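Local atomic coordinates of unsaturated glucuronyl hydrolase (Streptococcus agalactiae, PDB entry 2ZZR), a protein that hydrolyses unsaturated chondroitin, hyaluronan and heparin disaccharides, releasing the unsaturated uronic acid from the sugar to which it is linked. Residues W78-Y83 against K87-I92; L98-R103 against P121-E126; K141-L146 against E192-V197. All blocks are in the same frame, centred on the assembly; numbering follows the deposited sequence.

How the contacts relate
Followed from the N terminus, the chain makes its three contacts in series, none enclosing or crossing another. Contact 1 closes a tight hairpin between helices 70-84 and 87-105. Farther along helix 87-105, contact 2 packs that helix on helix 115-130, closing a loop of 17 residues. Contact 3 spans 45 residues to bring helix 133-147, the next along the chain, against helix 192-209, reaching past helices 175-178 and 180-189. Contacts 1 and 2 share helix 87-105 and touch directly, since Trp78 packs on Ala125 and Glu126. Contacts 2 and 3 have centres about 17 Å apart and do not touch. All three join helices of the alpha barrel.

Contact 1: residues W78-Y83 against K87-I92; sequences WLAYEY and KKLKNI
Lys90 lies alongside the ring of Tyr81, the two side chains running the same way from neighbouring helices. Lys90 CB sits over one face of the phenol ring as a CH-pi contact, 4.0 Å from the ring centroid and displaced toward the rim, with Tyr81 CE2 its nearest ring atom. The next atom, CG, turns to the indole of Trp78 and stands 4.0 Å from Trp78 CZ3. CD returns to the phenol, 3.7 Å from Tyr81 OH. Beyond CG the chain is fully extended, which carries NZ past the ring to a water: Lys90 NZ donates to it at 2.8 Å, and the same water bonds Tyr81 OH at 2.9 Å. Tyr81 reaches across because its CG is anti to the backbone N (chi1 177°), while Trp78 starts away from the partner helix and returns only with its six-membered ring, obliquely to Lys90. On the buried side, Leu89 CD1 fits against the backbone at Ala80 and Tyr81, 3.6 Å from Tyr81 N, and touches Ala80 CB at 3.7 Å. The CB atoms of Tyr81 and Leu89 meet at the closest CA pair. The helix segments are nearly antiparallel, at 156°, with axes 8.8 Å apart, and form a helical hairpin. Leu89 also packs on Tyr40 and Ile43 of helix 25-46, and Ala80 on Leu36, whereas Trp78 leans on helix 115-130. The contact thus grades from aliphatic packing at Leu89 to a partly exposed edge, where the methylenes of Lys90 pack on aromatic carbon and its ammonium group stays hydrated. The bridging water joins two polar tips that do not bond each other directly, so between these segments the contact rests on packing, with one water-mediated polar link.

Contact 2: residues L98-R103 against P121-E126; sequences LSFLNR and PSCTAE
Phe100 and Cys123 mark the closest backbone approach of the two helical segments, 7.5 Å from CA to CA. Residues 98-103 form regular helix. Residues 121-126 are less regular: a wider pi-type turn spans 121-124, and the helix is kinked where the N atoms of Pro121 and Ser122 make no bond to the preceding turn. Between the segments one aromatic side chain meets two small ones. Phe100 has its CG anti to the carbonyl carbon (chi1 -76°), which brings the ring against Ser122. Ser122 OG stands 3.6 Å above one ring face, displaced toward the rim, and CB of the same serine comes within 3.5 Å of Phe100 CE1. The hydroxyl has its polar partner in the main chain of its own helix, the carbonyl O of Leu118, consistent with an orientation fixed within that helix rather than by the ring. Cys123 SG packs at the root of the side chain, 3.6 Å from Phe100 CB. With respect to the ring the sulfur is oblique, 5.2 Å from the centroid and 53° off the normal, making a Cys sulfur-aromatic contact. Tyr119 meets the Phe100 ring edge-to-face and bonds the Phe100 carbonyl O through its hydroxyl, while Thr74 of helix 70-84 touches the same ring. All three contacting residues are buried. The arrangement is the interhelical packing of an alpha barrel of family 88 glycoside hydrolases, with the Phe100 side chain about 10 Å from that of Asp114, which is probably the nucleophile.

Contact 3: residues K141-L146 against E192-V197; sequences KAADKL and EKYRQV
Tyr194 reaches across to Asp144 with its hydroxyl, and this hydrogen bond is the polar part of the contact. Tyr194 OH donates to Asp144 OD1 over a short 2.5 Å, approaching on the syn side and 21° out of the carboxylate plane. From the other end, OD1 lies at the edge of the phenol ring and in its plane, 3.3 Å from Tyr194 CE2. The carboxylate and ring planes are only 14° apart, so the two flat groups are nearly parallel although the side chains cross at a slant. Rotation about the first bond of Asp144 sets CG beside the backbone N (chi1 -69°) and swings the carboxylate toward the other helix. The apolar part is slight: Ala143 CB touches Tyr194 CE2 at 4.1 Å, approaching the ring obliquely. Ala143 and Tyr194 are also the closest residues along the backbones, with CA atoms 8.0 Å apart, a spacing bridged by the length of the tyrosine. Ile140 and Met147 of helix 133-147 and Thr189 of helix 180-189 also touch the Tyr194 side chain. A buried phenol therefore has its hydroxyl engaged by an exposed carboxylate at the surface end of the interface. The hydrogen bond would probably stabilise the negative charge of Asp144, and it links helices 133-147 and 192-209 where direct carbon contact is sparse.

Contact 1: residues W78-Y83 against K87-I92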
# COMPACT_ATOMS: atom_id res chain seq x y z
N TRP A 78 -0.32 13.75 8.05
CA TRP A 78 -1.68 13.62 8.59
C TRP A 78 -1.74 12.59 9.71
O TRP A 78 -2.44 12.80 10.71
CB TRP A 78 -2.72 13.28 7.51
CG TRP A 78 -3.08 14.40 6.58
CD1 TRP A 78 -3.05 14.38 5.21
CD2 TRP A 78 -3.52 15.72 6.95
NE1 TRP A 78 -3.46 15.59 4.71
CE2 TRP A 78 -3.75 16.43 5.75
CE3 TRP A 78 -3.74 16.36 8.18
CZ2 TRP A 78 -4.17 17.77 5.74
CZ3 TRP A 78 -4.17 17.69 8.17
CH2 TRP A 78 -4.39 18.37 6.96
N LEU A 79 -1.01 11.49 9.56
CA LEU A 79 -0.97 10.48 10.62
C LEU A 79 -0.37 11.06 11.90
O LEU A 79 -0.91 10.85 12.99
CB LEU A 79 -0.16 9.27 10.18
CG LEU A 79 -0.86 8.39 9.15
CD1 LEU A 79 0.12 7.35 8.68
CD2 LEU A 79 -2.12 7.74 9.74
N ALA A 80 0.72 11.80 11.74
CA ALA A 80 1.36 12.49 12.86
C ALA A 80 0.39 13.49 13.50
O ALA A 80 0.32 13.59 14.73
CB ALA A 80 2.63 13.20 12.38
N TYR A 81 -0.34 14.21 12.65
CA TYR A 81 -1.33 15.18 13.10
C TYR A 81 -2.45 14.55 13.93
O TYR A 81 -2.91 15.13 14.91
CB TYR A 81 -1.92 15.95 11.91
CG TYR A 81 -3.00 16.93 12.29
CD1 TYR A 81 -4.34 16.69 11.97
CD2 TYR A 81 -2.69 18.10 13.00
CE1 TYR A 81 -5.34 17.60 12.33
CE2 TYR A 81 -3.68 19.00 13.36
CZ TYR A 81 -5.00 18.75 13.02
OH TYR A 81 -5.98 19.64 13.38
N GLU A 82 -2.89 13.35 13.53
CA GLU A 82 -3.87 12.61 14.32
C GLU A 82 -3.33 12.24 15.69
O GLU A 82 -4.08 12.18 16.66
CB GLU A 82 -4.31 11.35 13.59
CG GLU A 82 -5.07 11.65 12.32
CD GLU A 82 -5.91 10.49 11.89
OE1 GLU A 82 -5.82 10.09 10.71
OE2 GLU A 82 -6.67 9.98 12.73
N TYR A 83 -2.03 12.00 15.76
CA TYR A 83 -1.38 11.62 17.00
C TYR A 83 -1.24 12.78 17.99
O TYR A 83 -1.49 12.60 19.17
CB TYR A 83 -0.01 10.99 16.74
CG TYR A 83 0.70 10.56 18.00
CD1 TYR A 83 0.32 9.38 18.65
CD2 TYR A 83 1.74 11.31 18.54
CE1 TYR A 83 0.97 8.97 19.80
CE2 TYR A 83 2.39 10.91 19.70
CZ TYR A 83 1.99 9.74 20.33
OH TYR A 83 2.63 9.33 21.47
N LYS A 87 -1.12 21.98 15.08
CA LYS A 87 -1.56 22.84 13.98
C LYS A 87 -0.48 23.04 12.91
O LYS A 87 -0.80 23.21 11.73
CB LYS A 87 -2.01 24.20 14.54
CG LYS A 87 -3.25 24.78 13.85
CD LYS A 87 -2.89 25.68 12.66
CE LYS A 87 -2.62 27.13 13.08
NZ LYS A 87 -3.88 27.89 13.35
N LYS A 88 0.79 23.00 13.31
CA LYS A 88 1.92 23.14 12.39
C LYS A 88 1.91 22.04 11.32
O LYS A 88 2.22 22.30 10.15
CB LYS A 88 3.25 23.10 13.15
CG LYS A 88 4.48 23.38 12.28
CD LYS A 88 5.73 22.68 12.80
CE LYS A 88 6.37 23.45 13.95
NZ LYS A 88 7.30 22.58 14.73
N LEU A 89 1.56 20.82 11.73
CA LEU A 89 1.47 19.69 10.80
C LEU A 89 0.32 19.88 9.81
O LEU A 89 0.49 19.65 8.62
CB LEU A 89 1.31 18.38 11.57
CG LEU A 89 2.50 17.95 12.43
CD1 LEU A 89 2.12 16.78 13.31
CD2 LEU A 89 3.72 17.61 11.58
N LYS A 90 -0.83 20.30 10.32
CA LYS A 90 -1.99 20.59 9.48
C LYS A 90 -1.66 21.69 8.47
O LYS A 90 -2.05 21.59 7.30
CB LYS A 90 -3.19 21.00 10.35
CG LYS A 90 -4.38 21.47 9.55
CD LYS A 90 -5.50 21.94 10.47
CE LYS A 90 -6.68 22.45 9.66
NZ LYS A 90 -7.88 22.63 10.52
N ASN A 91 -0.96 22.72 8.92
CA ASN A 91 -0.57 23.81 8.04
C ASN A 91 0.21 23.34 6.82
O ASN A 91 -0.13 23.70 5.69
CB ASN A 91 0.23 24.87 8.80
CG ASN A 91 -0.65 25.75 9.67
OD1 ASN A 91 -1.87 25.78 9.51
ND2 ASN A 91 -0.03 26.48 10.59
N ILE A 92 1.23 22.52 7.04
CA ILE A 92 2.05 22.04 5.93
C ILE A 92 1.30 21.00 5.09
O ILE A 92 1.35 21.05 3.86
CB ILE A 92 3.47 21.55 6.36
CG1 ILE A 92 4.33 21.17 5.14
CG2 ILE A 92 3.41 20.42 7.39
CD1 ILE A 92 4.51 22.30 4.10
O HOH W 1 -8.10 19.94 11.42

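Contact 2: residues L98-R103 against P121-E126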
# COMPACT_ATOMS: atom_id res chain seq x y z
N LEU A 98 -3.34 21.67 -1.30
CA LEU A 98 -3.56 22.70 -2.31
C LEU A 98 -2.72 22.45 -3.56
O LEU A 98 -3.18 22.68 -4.69
CB LEU A 98 -3.32 24.10 -1.73
CG LEU A 98 -4.33 24.56 -0.67
CD1 LEU A 98 -3.98 25.95 -0.13
CD2 LEU A 98 -5.75 24.54 -1.21
N SER A 99 -1.50 21.96 -3.36
CA SER A 99 -0.61 21.53 -4.44
C SER A 99 -1.22 20.38 -5.24
O SER A 99 -1.17 20.37 -6.47
CB SER A 99 0.76 21.13 -3.89
OG SER A 99 1.59 20.59 -4.91
N PHE A 100 -1.80 19.40 -4.54
CA PHE A 100 -2.51 18.30 -5.21
C PHE A 100 -3.72 18.79 -6.01
O PHE A 100 -3.99 18.30 -7.10
CB PHE A 100 -2.89 17.20 -4.22
CG PHE A 100 -1.72 16.34 -3.81
CD1 PHE A 100 -1.16 16.47 -2.54
CD2 PHE A 100 -1.18 15.41 -4.69
CE1 PHE A 100 -0.08 15.68 -2.16
CE2 PHE A 100 -0.10 14.62 -4.32
CZ PHE A 100 0.46 14.76 -3.05
N LEU A 101 -4.44 19.76 -5.46
CA LEU A 101 -5.54 20.38 -6.18
C LEU A 101 -5.04 21.07 -7.46
O LEU A 101 -5.65 20.94 -8.52
CB LEU A 101 -6.29 21.38 -5.29
CG LEU A 101 -7.56 22.04 -5.84
CD1 LEU A 101 -8.50 21.07 -6.57
CD2 LEU A 101 -8.31 22.75 -4.71
N ASN A 102 -3.92 21.78 -7.35
CA ASN A 102 -3.29 22.38 -8.52
C ASN A 102 -2.90 21.33 -9.57
O ASN A 102 -3.12 21.52 -10.77
CB ASN A 102 -2.06 23.19 -8.13
CG ASN A 102 -1.34 23.79 -9.34
OD1 ASN A 102 -0.36 23.23 -9.83
ND2 ASN A 102 -1.86 24.90 -9.83
N ARG A 103 -2.34 20.22 -9.09
CA ARG A 103 -1.87 19.14 -9.95
C ARG A 103 -3.00 18.52 -10.79
O ARG A 103 -2.81 18.24 -11.98
CB ARG A 103 -1.14 18.08 -9.13
CG ARG A 103 -0.46 17.01 -9.97
CD ARG A 103 0.38 16.08 -9.13
NE ARG A 103 0.93 14.99 -9.95
CZ ARG A 103 1.69 14.01 -9.48
NH1 ARG A 103 2.03 13.95 -8.20
NH2 ARG A 103 2.13 13.07 -10.32
N PRO A 121 -4.02 9.44 0.65
CA PRO A 121 -3.34 9.79 1.90
C PRO A 121 -3.11 11.30 2.08
O PRO A 121 -2.67 11.72 3.14
CB PRO A 121 -1.99 9.07 1.80
CG PRO A 121 -2.10 8.16 0.60
CD PRO A 121 -3.08 8.83 -0.31
N SER A 122 -3.41 12.08 1.04
CA SER A 122 -3.20 13.53 1.09
C SER A 122 -4.54 14.26 1.22
O SER A 122 -4.82 14.89 2.25
CB SER A 122 -2.45 13.98 -0.17
OG SER A 122 -3.21 13.69 -1.33
N CYS A 123 -5.36 14.17 0.18
CA CYS A 123 -6.60 14.92 0.10
C CYS A 123 -7.75 14.21 0.80
O CYS A 123 -8.43 14.81 1.63
CB CYS A 123 -6.95 15.20 -1.36
SG CYS A 123 -5.67 16.18 -2.17
N THR A 124 -7.96 12.93 0.50
CA THR A 124 -9.05 12.22 1.17
C THR A 124 -8.78 12.18 2.68
O THR A 124 -9.71 12.32 3.48
CB THR A 124 -9.29 10.82 0.59
OG1 THR A 124 -9.30 10.90 -0.83
CG2 THR A 124 -10.64 10.28 1.05
N ALA A 125 -7.51 12.01 3.04
CA ALA A 125 -7.08 12.06 4.44
C ALA A 125 -7.58 13.32 5.14
O ALA A 125 -8.20 13.23 6.20
CB ALA A 125 -5.58 11.98 4.54
N GLU A 126 -7.32 14.49 4.55
CA GLU A 126 -7.78 15.72 5.19
C GLU A 126 -9.30 15.76 5.29
O GLU A 126 -9.84 16.17 6.32
CB GLU A 126 -7.27 17.00 4.51
CG GLU A 126 -7.68 18.22 5.37
CD GLU A 126 -7.07 19.53 4.95
OE1 GLU A 126 -6.97 20.41 5.83
OE2 GLU A 126 -6.70 19.69 3.77

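Contact 3: residues K141-L146 against E192-V197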
# COMPACT_ATOMS: atom_id res chain seq x y z
N LYS A 141 -12.08 15.06 -8.35
CA LYS A 141 -11.41 15.30 -9.63
C LYS A 141 -10.38 14.20 -9.93
O LYS A 141 -10.30 13.73 -11.07
CB LYS A 141 -10.77 16.69 -9.66
CG LYS A 141 -11.79 17.82 -9.80
CD LYS A 141 -11.13 19.18 -9.64
CE LYS A 141 -12.13 20.30 -9.93
NZ LYS A 141 -11.47 21.63 -9.90
N ALA A 142 -9.65 13.77 -8.91
CA ALA A 142 -8.71 12.64 -9.02
C ALA A 142 -9.42 11.33 -9.38
O ALA A 142 -8.91 10.56 -10.20
CB ALA A 142 -7.90 12.48 -7.74
N ALA A 143 -10.57 11.08 -8.77
CA ALA A 143 -11.37 9.90 -9.07
C ALA A 143 -11.78 9.90 -10.55
O ALA A 143 -11.64 8.89 -11.23
CB ALA A 143 -12.59 9.82 -8.16
N ASP A 144 -12.26 11.04 -11.03
CA ASP A 144 -12.63 11.18 -12.45
C ASP A 144 -11.42 10.95 -13.36
O ASP A 144 -11.54 10.32 -14.42
CB ASP A 144 -13.25 12.55 -12.72
CG ASP A 144 -14.62 12.70 -12.08
OD1 ASP A 144 -15.28 11.67 -11.83
OD2 ASP A 144 -15.03 13.86 -11.82
N LYS A 145 -10.26 11.45 -12.94
CA LYS A 145 -9.02 11.23 -13.69
C LYS A 145 -8.70 9.73 -13.78
O LYS A 145 -8.36 9.23 -14.85
CB LYS A 145 -7.86 12.00 -13.06
CG LYS A 145 -6.56 11.96 -13.86
CD LYS A 145 -6.66 12.75 -15.16
CE LYS A 145 -5.37 12.66 -15.97
NZ LYS A 145 -5.25 11.34 -16.65
N LEU A 146 -8.85 9.03 -12.66
CA LEU A 146 -8.61 7.59 -12.62
C LEU A 146 -9.59 6.82 -13.52
O LEU A 146 -9.20 5.88 -14.21
CB LEU A 146 -8.67 7.07 -11.18
CG LEU A 146 -8.33 5.59 -10.98
CD1 LEU A 146 -6.94 5.26 -11.51
CD2 LEU A 146 -8.48 5.21 -9.51
N GLU A 192 -23.10 5.38 -9.33
CA GLU A 192 -22.81 3.94 -9.39
C GLU A 192 -21.62 3.58 -10.29
O GLU A 192 -21.00 2.55 -10.09
CB GLU A 192 -24.05 3.18 -9.85
CG GLU A 192 -25.19 3.16 -8.84
CD GLU A 192 -25.25 1.88 -8.04
OE1 GLU A 192 -24.19 1.37 -7.62
OE2 GLU A 192 -26.38 1.39 -7.81
N LYS A 193 -21.33 4.43 -11.28
CA LYS A 193 -20.25 4.14 -12.24
C LYS A 193 -18.90 3.96 -11.53
O LYS A 193 -18.12 3.09 -11.90
CB LYS A 193 -20.15 5.22 -13.32
CG LYS A 193 -21.33 5.22 -14.29
CD LYS A 193 -21.27 6.42 -15.21
CE LYS A 193 -22.53 6.52 -16.08
NZ LYS A 193 -22.59 7.83 -16.79
N TYR A 194 -18.66 4.78 -10.51
CA TYR A 194 -17.44 4.67 -9.70
C TYR A 194 -17.32 3.28 -9.09
O TYR A 194 -16.25 2.66 -9.13
CB TYR A 194 -17.44 5.70 -8.58
CG TYR A 194 -17.31 7.15 -9.00
CD1 TYR A 194 -18.29 8.07 -8.64
CD2 TYR A 194 -16.20 7.61 -9.71
CE1 TYR A 194 -18.19 9.42 -9.00
CE2 TYR A 194 -16.08 8.96 -10.08
CZ TYR A 194 -17.08 9.85 -9.71
OH TYR A 194 -16.99 11.18 -10.05
N ARG A 195 -18.42 2.81 -8.49
CA ARG A 195 -18.45 1.52 -7.82
C ARG A 195 -18.31 0.37 -8.82
O ARG A 195 -17.57 -0.58 -8.57
CB ARG A 195 -19.73 1.36 -6.98
CG ARG A 195 -19.74 0.07 -6.16
CD ARG A 195 -20.95 -0.08 -5.25
NE ARG A 195 -20.68 -1.12 -4.26
CZ ARG A 195 -20.82 -2.43 -4.48
NH1 ARG A 195 -21.26 -2.87 -5.65
NH2 ARG A 195 -20.53 -3.30 -3.51
N GLN A 196 -19.01 0.48 -9.94
CA GLN A 196 -18.95 -0.54 -11.00
C GLN A 196 -17.53 -0.76 -11.50
O GLN A 196 -17.10 -1.90 -11.64
CB GLN A 196 -19.89 -0.19 -12.15
CG GLN A 196 -21.36 -0.34 -11.79
CD GLN A 196 -22.32 0.32 -12.78
OE1 GLN A 196 -21.94 1.19 -13.57
NE2 GLN A 196 -23.58 -0.10 -12.73
N VAL A 197 -16.81 0.32 -11.77
CA VAL A 197 -15.42 0.24 -12.20
C VAL A 197 -14.54 -0.41 -11.13
O VAL A 197 -13.73 -1.30 -11.43
CB VAL A 197 -14.87 1.63 -12.61
CG1 VAL A 197 -13.35 1.61 -12.73
CG2 VAL A 197 -15.50 2.07 -13.92